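Local atomic coordinates of beta-ketothiolase BktB (Ralstonia eutropha, PDB entry 4NZS), a protein that catalyses the condensation of acetyl-CoA with propionyl-CoA or with a second acetyl-CoA, giving beta-ketovaleryl-CoA or acetoacetyl-CoA. Residues R8-V13 / A280-Y285; G21-S26 / S124-P129; V30-L35 / I63-R68; D113-I118 / M265-E270. One frame throughout, in Å; residues are numbered along the deposited sequence.

Contact 1: R8-V13 / A280-Y285; sequences REVVVV and ARLVSY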
# COMPACT_ATOMS: atom_id res chain seq x y z
N ARG A 8 47.76 18.46 10.00
CA ARG A 8 47.06 17.93 11.22
C ARG A 8 46.99 16.41 11.31
O ARG A 8 47.29 15.71 10.34
CB ARG A 8 45.61 18.42 11.21
CG ARG A 8 45.45 19.93 11.20
CD ARG A 8 45.49 20.47 12.62
NE ARG A 8 44.22 20.25 13.29
CZ ARG A 8 43.18 21.07 13.22
NH1 ARG A 8 43.24 22.20 12.51
NH2 ARG A 8 42.06 20.77 13.87
N GLU A 9 46.50 15.90 12.44
CA GLU A 9 46.47 14.45 12.72
C GLU A 9 45.22 13.92 13.49
O GLU A 9 44.76 14.58 14.43
CB GLU A 9 47.72 14.14 13.52
CG GLU A 9 47.68 12.90 14.40
CD GLU A 9 47.89 11.63 13.60
OE1 GLU A 9 47.03 11.33 12.73
OE2 GLU A 9 48.91 10.94 13.87
N VAL A 10 44.72 12.71 13.15
CA VAL A 10 43.48 12.13 13.79
C VAL A 10 43.56 10.73 14.39
O VAL A 10 44.06 9.79 13.76
CB VAL A 10 42.27 12.09 12.83
CG1 VAL A 10 41.79 13.50 12.52
CG2 VAL A 10 42.58 11.30 11.56
N VAL A 11 43.00 10.57 15.58
CA VAL A 11 43.10 9.33 16.35
C VAL A 11 41.75 8.86 16.82
O VAL A 11 40.81 9.66 16.91
CB VAL A 11 43.93 9.53 17.63
CG1 VAL A 11 45.35 9.90 17.28
CG2 VAL A 11 43.31 10.59 18.55
N VAL A 12 41.67 7.58 17.20
CA VAL A 12 40.43 7.00 17.69
C VAL A 12 40.41 6.67 19.16
O VAL A 12 40.96 5.64 19.61
CB VAL A 12 40.10 5.70 16.97
CG1 VAL A 12 38.65 5.35 17.25
CG2 VAL A 12 40.38 5.86 15.48
N VAL A 13 39.67 7.48 19.90
CA VAL A 13 39.61 7.30 21.33
C VAL A 13 38.77 6.08 21.69
O VAL A 13 39.24 5.18 22.34
CB VAL A 13 39.08 8.54 22.02
CG1 VAL A 13 39.26 8.37 23.52
CG2 VAL A 13 39.79 9.81 21.52
N ALA A 280 44.18 4.00 18.11
CA ALA A 280 45.00 4.14 16.92
C ALA A 280 44.87 5.49 16.29
O ALA A 280 44.03 6.31 16.65
CB ALA A 280 44.70 3.04 15.90
N ARG A 281 45.78 5.73 15.37
CA ARG A 281 45.81 6.93 14.57
C ARG A 281 45.37 6.47 13.21
O ARG A 281 45.49 5.28 12.87
CB ARG A 281 47.25 7.51 14.48
CG ARG A 281 48.20 6.79 13.50
CD ARG A 281 49.67 7.24 13.53
NE ARG A 281 49.95 8.50 12.82
CZ ARG A 281 51.14 8.90 12.37
NH1 ARG A 281 52.22 8.13 12.53
NH2 ARG A 281 51.28 10.07 11.76
N LEU A 282 44.89 7.42 12.41
CA LEU A 282 44.64 7.13 11.03
C LEU A 282 45.97 7.19 10.33
O LEU A 282 46.69 8.16 10.49
CB LEU A 282 43.72 8.17 10.45
CG LEU A 282 42.52 7.61 9.72
CD1 LEU A 282 41.64 8.78 9.36
CD2 LEU A 282 42.92 6.81 8.48
N VAL A 283 46.29 6.17 9.54
CA VAL A 283 47.46 6.24 8.68
C VAL A 283 47.10 6.94 7.39
O VAL A 283 47.53 8.05 7.16
CB VAL A 283 48.04 4.87 8.33
CG1 VAL A 283 49.28 5.04 7.47
CG2 VAL A 283 48.33 4.08 9.60
N SER A 284 46.29 6.27 6.57
CA SER A 284 45.88 6.75 5.26
C SER A 284 44.58 5.99 4.85
O SER A 284 44.13 5.08 5.58
CB SER A 284 47.00 6.53 4.23
OG SER A 284 47.21 5.13 3.98
N TYR A 285 44.00 6.37 3.71
CA TYR A 285 42.80 5.78 3.13
C TYR A 285 42.79 6.00 1.64
O TYR A 285 43.27 7.05 1.15
CB TYR A 285 41.53 6.41 3.69
CG TYR A 285 41.36 7.87 3.29
CD1 TYR A 285 40.88 8.23 2.02
CD2 TYR A 285 41.69 8.88 4.18
CE1 TYR A 285 40.77 9.57 1.66
CE2 TYR A 285 41.55 10.23 3.85
CZ TYR A 285 41.10 10.58 2.60
OH TYR A 285 40.99 11.93 2.30

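Contact 2: G21-S26 / S124-P129; sequences GTFGGS and SMSRAP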
# COMPACT_ATOMS: atom_id res chain seq x y z
N GLY A 21 22.13 -8.49 14.27
CA GLY A 21 20.92 -9.25 14.13
C GLY A 21 20.76 -9.98 12.79
O GLY A 21 21.29 -9.54 11.76
N THR A 22 19.99 -11.09 12.80
CA THR A 22 19.60 -11.74 11.55
C THR A 22 18.38 -11.02 10.98
O THR A 22 17.60 -10.35 11.70
CB THR A 22 19.30 -13.27 11.68
OG1 THR A 22 18.11 -13.50 12.46
CG2 THR A 22 20.42 -14.01 12.32
N PHE A 23 18.22 -11.17 9.67
CA PHE A 23 17.04 -10.67 9.00
C PHE A 23 15.82 -11.13 9.76
O PHE A 23 15.55 -12.33 9.84
CB PHE A 23 16.95 -11.22 7.59
CG PHE A 23 15.98 -10.48 6.72
CD1 PHE A 23 16.05 -9.08 6.60
CD2 PHE A 23 15.03 -11.17 6.01
CE1 PHE A 23 15.18 -8.40 5.77
CE2 PHE A 23 14.17 -10.50 5.20
CZ PHE A 23 14.26 -9.11 5.06
N GLY A 24 15.13 -10.14 10.34
CA GLY A 24 13.88 -10.36 10.97
C GLY A 24 14.04 -11.16 12.21
O GLY A 24 13.12 -11.86 12.61
N GLY A 25 15.21 -11.05 12.79
CA GLY A 25 15.50 -11.70 14.03
C GLY A 25 15.29 -10.73 15.18
O GLY A 25 14.22 -10.11 15.29
N SER A 26 16.30 -10.62 16.03
CA SER A 26 16.20 -9.95 17.32
C SER A 26 16.33 -8.45 17.21
O SER A 26 16.14 -7.76 18.22
CB SER A 26 17.29 -10.45 18.28
OG SER A 26 16.98 -11.73 18.80
N SER A 124 19.20 -1.47 9.11
CA SER A 124 18.18 -2.40 9.59
C SER A 124 17.49 -2.99 8.44
O SER A 124 16.42 -2.56 8.08
CB SER A 124 17.10 -1.74 10.42
OG SER A 124 16.39 -2.76 11.13
N MET A 125 18.11 -3.98 7.83
CA MET A 125 17.50 -4.64 6.71
C MET A 125 16.16 -5.27 7.11
O MET A 125 15.25 -5.31 6.34
CB MET A 125 18.49 -5.68 6.12
CG MET A 125 19.80 -5.02 5.69
SD MET A 125 20.97 -6.07 4.89
CE MET A 125 20.72 -5.67 3.18
N SER A 126 15.95 -5.67 8.34
CA SER A 126 14.64 -6.26 8.60
C SER A 126 13.56 -5.25 8.40
O SER A 126 12.44 -5.60 8.02
CB SER A 126 14.52 -6.79 10.04
OG SER A 126 15.61 -7.63 10.42
N ARG A 127 13.84 -3.99 8.65
CA ARG A 127 12.85 -2.96 8.46
C ARG A 127 12.95 -2.28 7.08
O ARG A 127 12.41 -1.17 6.87
CB ARG A 127 12.95 -1.87 9.61
CG ARG A 127 12.86 -2.43 11.01
CD ARG A 127 13.15 -1.39 12.14
NE ARG A 127 12.06 -0.43 12.35
CZ ARG A 127 10.92 -0.70 12.97
NH1 ARG A 127 10.70 -1.91 13.43
NH2 ARG A 127 9.98 0.23 13.10
N ALA A 128 13.55 -2.94 6.09
CA ALA A 128 13.66 -2.20 4.85
C ALA A 128 12.25 -2.24 4.42
O ALA A 128 11.60 -3.21 4.69
CB ALA A 128 14.58 -2.88 3.81
N PRO A 129 11.79 -1.22 3.71
CA PRO A 129 10.46 -1.14 3.20
C PRO A 129 10.20 -1.66 1.80
O PRO A 129 11.13 -1.95 1.04
CB PRO A 129 10.28 0.36 3.08
CG PRO A 129 11.61 0.83 2.61
CD PRO A 129 12.52 0.04 3.48

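Contact 3: V30-L35 / I63-R68; sequences VAPAEL and IQTEPR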
# COMPACT_ATOMS: atom_id res chain seq x y z
N VAL A 30 13.81 -2.71 16.08
CA VAL A 30 14.69 -1.60 16.46
C VAL A 30 15.13 -0.81 15.24
O VAL A 30 15.77 -1.37 14.29
CB VAL A 30 15.95 -2.08 17.19
CG1 VAL A 30 16.45 -0.95 18.09
CG2 VAL A 30 15.70 -3.33 18.02
N ALA A 31 14.77 0.47 15.25
CA ALA A 31 14.94 1.28 14.07
C ALA A 31 16.35 1.80 13.95
O ALA A 31 17.01 2.02 14.93
CB ALA A 31 13.92 2.41 14.02
N PRO A 32 16.81 2.04 12.73
CA PRO A 32 18.18 2.50 12.64
C PRO A 32 18.45 3.71 13.53
O PRO A 32 19.45 3.76 14.18
CB PRO A 32 18.31 2.87 11.15
CG PRO A 32 17.41 1.91 10.45
CD PRO A 32 16.23 1.79 11.39
N ALA A 33 17.56 4.68 13.55
CA ALA A 33 17.73 5.84 14.51
C ALA A 33 18.09 5.36 15.92
O ALA A 33 19.11 5.83 16.48
CB ALA A 33 16.51 6.72 14.56
N GLU A 34 17.38 4.34 16.42
CA GLU A 34 17.68 3.85 17.78
C GLU A 34 18.97 3.08 17.93
O GLU A 34 19.75 3.37 18.84
CB GLU A 34 16.50 3.08 18.37
CG GLU A 34 15.39 4.00 18.90
CD GLU A 34 15.14 5.22 18.04
OE1 GLU A 34 16.00 6.14 18.03
OE2 GLU A 34 14.11 5.28 17.35
N LEU A 35 19.25 2.11 17.07
CA LEU A 35 20.54 1.45 17.12
C LEU A 35 21.64 2.53 17.16
O LEU A 35 22.60 2.48 17.93
CB LEU A 35 20.72 0.65 15.82
CG LEU A 35 19.81 -0.49 15.47
CD1 LEU A 35 20.47 -1.34 14.42
CD2 LEU A 35 19.57 -1.33 16.70
N ILE A 63 19.54 2.16 3.17
CA ILE A 63 18.16 1.93 2.96
C ILE A 63 17.40 2.75 4.00
O ILE A 63 17.60 2.56 5.19
CB ILE A 63 17.83 0.47 3.22
CG1 ILE A 63 18.55 -0.48 2.25
CG2 ILE A 63 16.34 0.26 3.08
CD1 ILE A 63 18.39 -1.97 2.62
N GLN A 64 16.49 3.59 3.54
CA GLN A 64 15.61 4.35 4.38
C GLN A 64 14.42 3.47 4.79
O GLN A 64 13.70 2.91 3.97
CB GLN A 64 15.20 5.59 3.65
CG GLN A 64 16.42 6.31 3.16
CD GLN A 64 16.15 7.67 2.58
OE1 GLN A 64 17.09 8.42 2.32
NE2 GLN A 64 14.88 7.99 2.35
N THR A 65 14.35 3.28 6.09
CA THR A 65 13.30 2.65 6.78
C THR A 65 12.14 3.59 6.99
O THR A 65 11.01 3.15 7.09
CB THR A 65 13.80 2.23 8.16
OG1 THR A 65 14.82 1.25 7.97
CG2 THR A 65 12.72 1.58 8.94
N GLU A 66 12.41 4.88 7.04
CA GLU A 66 11.38 5.81 7.43
C GLU A 66 11.94 7.16 7.29
O GLU A 66 13.08 7.29 6.95
CB GLU A 66 10.96 5.52 8.87
CG GLU A 66 12.10 5.51 9.86
CD GLU A 66 11.63 5.83 11.28
OE1 GLU A 66 10.60 6.48 11.47
OE2 GLU A 66 12.27 5.41 12.22
N PRO A 67 11.12 8.19 7.47
CA PRO A 67 11.62 9.54 7.28
C PRO A 67 12.82 9.94 8.09
O PRO A 67 13.67 10.68 7.58
CB PRO A 67 10.40 10.39 7.61
CG PRO A 67 9.27 9.60 7.02
CD PRO A 67 9.67 8.14 7.20
N ARG A 68 12.95 9.41 9.31
CA ARG A 68 14.09 9.83 10.14
C ARG A 68 15.38 9.54 9.45
O ARG A 68 16.31 10.31 9.53
CB ARG A 68 14.09 9.13 11.47
CG ARG A 68 12.93 9.61 12.32
CD ARG A 68 12.38 8.47 13.16
NE ARG A 68 12.99 8.51 14.45
CZ ARG A 68 13.11 7.49 15.27
NH1 ARG A 68 12.68 6.29 14.96
NH2 ARG A 68 13.73 7.72 16.43

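Contact 4: D113-I118 / M265-E270; sequences DTDVAI and MMERAE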
# COMPACT_ATOMS: atom_id res chain seq x y z
N ASP A 113 38.13 21.56 10.57
CA ASP A 113 36.74 21.92 10.73
C ASP A 113 36.40 21.75 12.21
O ASP A 113 35.55 22.44 12.72
CB ASP A 113 35.81 21.07 9.86
CG ASP A 113 36.08 21.24 8.37
OD1 ASP A 113 36.56 22.32 7.96
OD2 ASP A 113 35.79 20.30 7.59
N THR A 114 37.07 20.81 12.88
CA THR A 114 36.93 20.62 14.32
C THR A 114 37.94 19.58 14.80
O THR A 114 38.57 18.91 13.98
CB THR A 114 35.51 20.15 14.70
OG1 THR A 114 35.12 20.69 15.98
CG2 THR A 114 35.39 18.58 14.68
N ASP A 115 38.06 19.43 16.11
CA ASP A 115 39.05 18.50 16.70
C ASP A 115 38.44 17.25 17.39
O ASP A 115 39.15 16.36 17.91
CB ASP A 115 39.95 19.28 17.66
CG ASP A 115 40.78 20.34 16.94
OD1 ASP A 115 41.81 19.95 16.35
OD2 ASP A 115 40.39 21.53 16.95
N VAL A 116 37.11 17.19 17.38
CA VAL A 116 36.37 16.04 17.87
C VAL A 116 35.26 15.61 16.89
O VAL A 116 34.28 16.36 16.64
CB VAL A 116 35.73 16.37 19.23
CG1 VAL A 116 35.41 15.08 19.99
CG2 VAL A 116 36.64 17.31 20.05
N ALA A 117 35.40 14.43 16.32
CA ALA A 117 34.43 13.94 15.36
C ALA A 117 34.02 12.50 15.62
O ALA A 117 34.83 11.69 16.04
CB ALA A 117 34.96 14.09 13.96
N ILE A 118 32.77 12.18 15.32
CA ILE A 118 32.24 10.84 15.46
C ILE A 118 31.88 10.31 14.08
O ILE A 118 31.34 11.03 13.27
CB ILE A 118 31.07 10.80 16.49
CG1 ILE A 118 31.48 10.05 17.74
CG2 ILE A 118 29.80 10.13 15.99
CD1 ILE A 118 30.39 10.03 18.78
N MET A 265 36.43 9.97 17.55
CA MET A 265 37.76 10.33 17.12
C MET A 265 38.16 11.69 17.61
O MET A 265 37.35 12.48 18.10
CB MET A 265 37.83 10.36 15.62
CG MET A 265 38.05 9.02 14.97
SD MET A 265 37.43 9.31 13.32
CE MET A 265 37.91 7.79 12.52
N MET A 266 39.45 11.93 17.44
CA MET A 266 40.09 13.09 17.97
C MET A 266 41.31 13.43 17.20
O MET A 266 42.03 12.55 16.73
CB MET A 266 40.51 12.84 19.42
CG MET A 266 39.69 13.64 20.38
SD MET A 266 39.98 13.32 22.12
CE MET A 266 38.55 14.20 22.76
N GLU A 267 41.52 14.74 17.09
CA GLU A 267 42.86 15.29 16.90
C GLU A 267 43.77 14.82 18.06
O GLU A 267 43.51 15.08 19.26
CB GLU A 267 42.82 16.83 16.82
CG GLU A 267 43.75 17.46 15.78
CD GLU A 267 45.23 17.18 16.03
OE1 GLU A 267 45.63 17.13 17.22
OE2 GLU A 267 45.97 17.03 15.02
N ARG A 268 44.83 14.11 17.67
CA ARG A 268 45.87 13.62 18.58
C ARG A 268 46.09 14.54 19.76
O ARG A 268 45.89 14.16 20.90
CB ARG A 268 47.17 13.50 17.79
CG ARG A 268 48.15 12.49 18.33
CD ARG A 268 49.54 12.87 17.87
NE ARG A 268 50.39 11.71 17.58
CZ ARG A 268 50.93 10.91 18.50
NH1 ARG A 268 50.71 11.10 19.81
NH2 ARG A 268 51.69 9.89 18.11
N ALA A 269 46.47 15.77 19.46
CA ALA A 269 46.72 16.76 20.51
C ALA A 269 45.61 16.74 21.53
O ALA A 269 45.86 16.66 22.74
CB ALA A 269 46.82 18.16 19.91
N GLU A 270 44.39 16.81 21.03
CA GLU A 270 43.26 16.97 21.91
C GLU A 270 43.09 15.75 22.80
O GLU A 270 42.67 15.90 23.95
CB GLU A 270 41.98 17.31 21.14
CG GLU A 270 41.63 18.78 21.22
CD GLU A 270 41.32 19.21 22.66
OE1 GLU A 270 41.13 20.43 22.89
OE2 GLU A 270 41.29 18.32 23.56

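Contact 1: R8-V13 / A280-Y285
R281 crosses to E9 at about a right angle, while the backbones of V10-V12 and A280-L282 pair antiparallel, V11 opposite R281 in a non-hydrogen-bonded pair. Followed outward, R281 CB lies 4.1 Å from V11 CG1. Its CG sits between the backbone N and the carbonyl carbon (chi1 77°), and CD runs on past E9 OE2 at 3.8 Å. After the bend at chi3, NE forms a salt bridge with E9 OE2 at 2.9 Å. The N-H is poorly aimed at the oxygen, so the hydrogen-bond component is weak, and the carboxylate and guanidinium planes stand 74° apart. NH2 also passes this oxygen, whereas NH1 turns to a second acid, E397. The other oxygen of E9, OE1, takes a weak bond from the N-H of V10. Either side of the V11-R281 pair, L282 N bonds to V10 O at 2.9 Å and V12 N to A280 O at 2.7 Å. V10 CG2 presses tightly on L282 CD1 at 3.5 Å, the two side chains lying side by side against helix 97-110, V10 on I109 and L110, L282 on A106. V11 and R281 share one face of the sheet. The strand axes are 134° apart, a strongly twisted antiparallel pairing. This is where the sheets of the two thiolase halves join, strand 10-22 of the N-terminal half beside strand 280-289 of the C-terminal half.

Contact 2: G21-S26 / S124-P129
F23 and G24 are the two corners of a type II turn from T22 to G25, closed by G25 N to T22 O at 2.7 Å, and this turn faces the short 3-10 segment M125-S126. G24, with its positive phi of 69°, directs its N-H at S126 OG over only 2.6 Å and nearly straight, at 160°. The serine oxygen lies beside its own backbone N and anti to the carbonyl carbon, and from there it also bonds to D258 OD2, so this oxygen is held by two partners. F23 swings away from its own N (chi1 -164°) and brings the edge of its ring to the backbone of the 3-10 segment. Atom CE1 meets M125 O edge-on, near the ring plane, at 3.1 Å. The same carbonyl accepts the N-H of A128, at 2.9 Å. CD1 lies obliquely against S126 CA at 3.7 Å and reaches the M125 CB at 4.2 Å. W137 of a second subunit meets the F23 ring with its own and hydrogen-bonds through NE1 to S126 O, while the M125 side chain is about 6 Å from that of H355, a predicted proton acceptor. The contact thus joins the end of strand 10-22 to the loop leaving strand 116-124, with strand 257-267 supplying D258 and helix 149-153 placing M150 against both F23 and M125.

Contact 3: V30-L35 / I63-R68
The guanidinium of R68 is a flat plate with A33 CB over the centre of one face, 3.5 Å above its plane, and E34 OE2 at its edge. That oxygen is gripped end-on by two nitrogens: NH2 at 2.6 Å and NH1 at 3.0 Å, both bonds close to the guanidinium plane. E34 uses its syn lone pair, and its carboxylate plane is inclined 34° to the guanidinium. NH1 also forms a salt bridge with E66 OE2 at 2.9 Å, this oxygen lying 20° out of the guanidinium plane. Bends at chi2 and chi3 bring the guanidinium to both acids. E34 OE2 and E66 OE2 are 5.5 Å apart, and R68, bonded to both, probably offsets their repulsion. A31 CB touches E66 OE2 at 3.9 Å. Further along, P32 CG rests on T65 OG1. N79 adds a weak bond to E34 OE1, and P157 of a second subunit packs on R68. A31 is the N-cap of helix 32-47, and E34 lies in its first turn, where the helix end would probably favour its negative charge. The arrangement is a three-membered salt-bridge network, E34-R68-E66, joining the start of that helix to the loop before helix 67-70 and the first turn of that weakly bonded helix.

Contact 4: D113-I118 / M265-E270
M265 pairs with A117 through two backbone bonds: M265 N donates to A117 O at 2.8 Å, and A117 N returns to M265 O at a longer 3.3 Å. The CB of M265 also presses against A117 O. M266 faces V116 in the next, non-hydrogen-bonded pair; its CA lends a CH...O contact to D115 O at 3.4 Å, and its extended chain brings CE to within 4.3 Å of V116 CG1. E267 ends the strand. Its N-H bonds to the same D115 O at 3.0 Å, and its side chain lies alongside that of D115, with CG only 3.2 Å from OD1. The two carboxylates are turned 76° apart, and the nearness of like charge is probably eased by R8, which forms a salt bridge with D115 OD1. A bend at chi2 (-62°) turns the E267 carboxylate back over its own chain, where OE1 accepts the N-H of A269 at 2.8 Å, while OE2 takes E9 N. E267 stands at the N-cap position of helix 268-274, and the bond to A269 is its capping bond. Within that helix E270 places CG on D115 CB at 4.0 Å, its OE2 being salt-bridged to R274. The whole is a strand-to-helix junction: strands 116-124 and 257-267 run antiparallel in the mixed sheet, in its part built from the N-terminal thiolase half, and the second passes straight into a side-chain-capped helix.

Contacts 1 and 4 form one continuous patch of sheet, their centres 9 Å apart, because strand 10-22 lies between strands 257-267 and 280-289. V11 N and M266 O, 2.5 Å apart, probably form a hydrogen bond, and V13 CG2 packs on M266 SD at 3.6 Å. Contacts 2 and 3 make a second cluster, 11 Å between centres, where P129 packs on Q64 and R127 on T65; both touch the second subunit. Strand 10-22 spans the two clusters, since contacts 1 and 2 use its opposite ends, 33 Å apart by centres. Contact 2 lies near the presumed catalytic residues, M125 being about 9 Å from C95 by side chains, whereas the other three lie away from them.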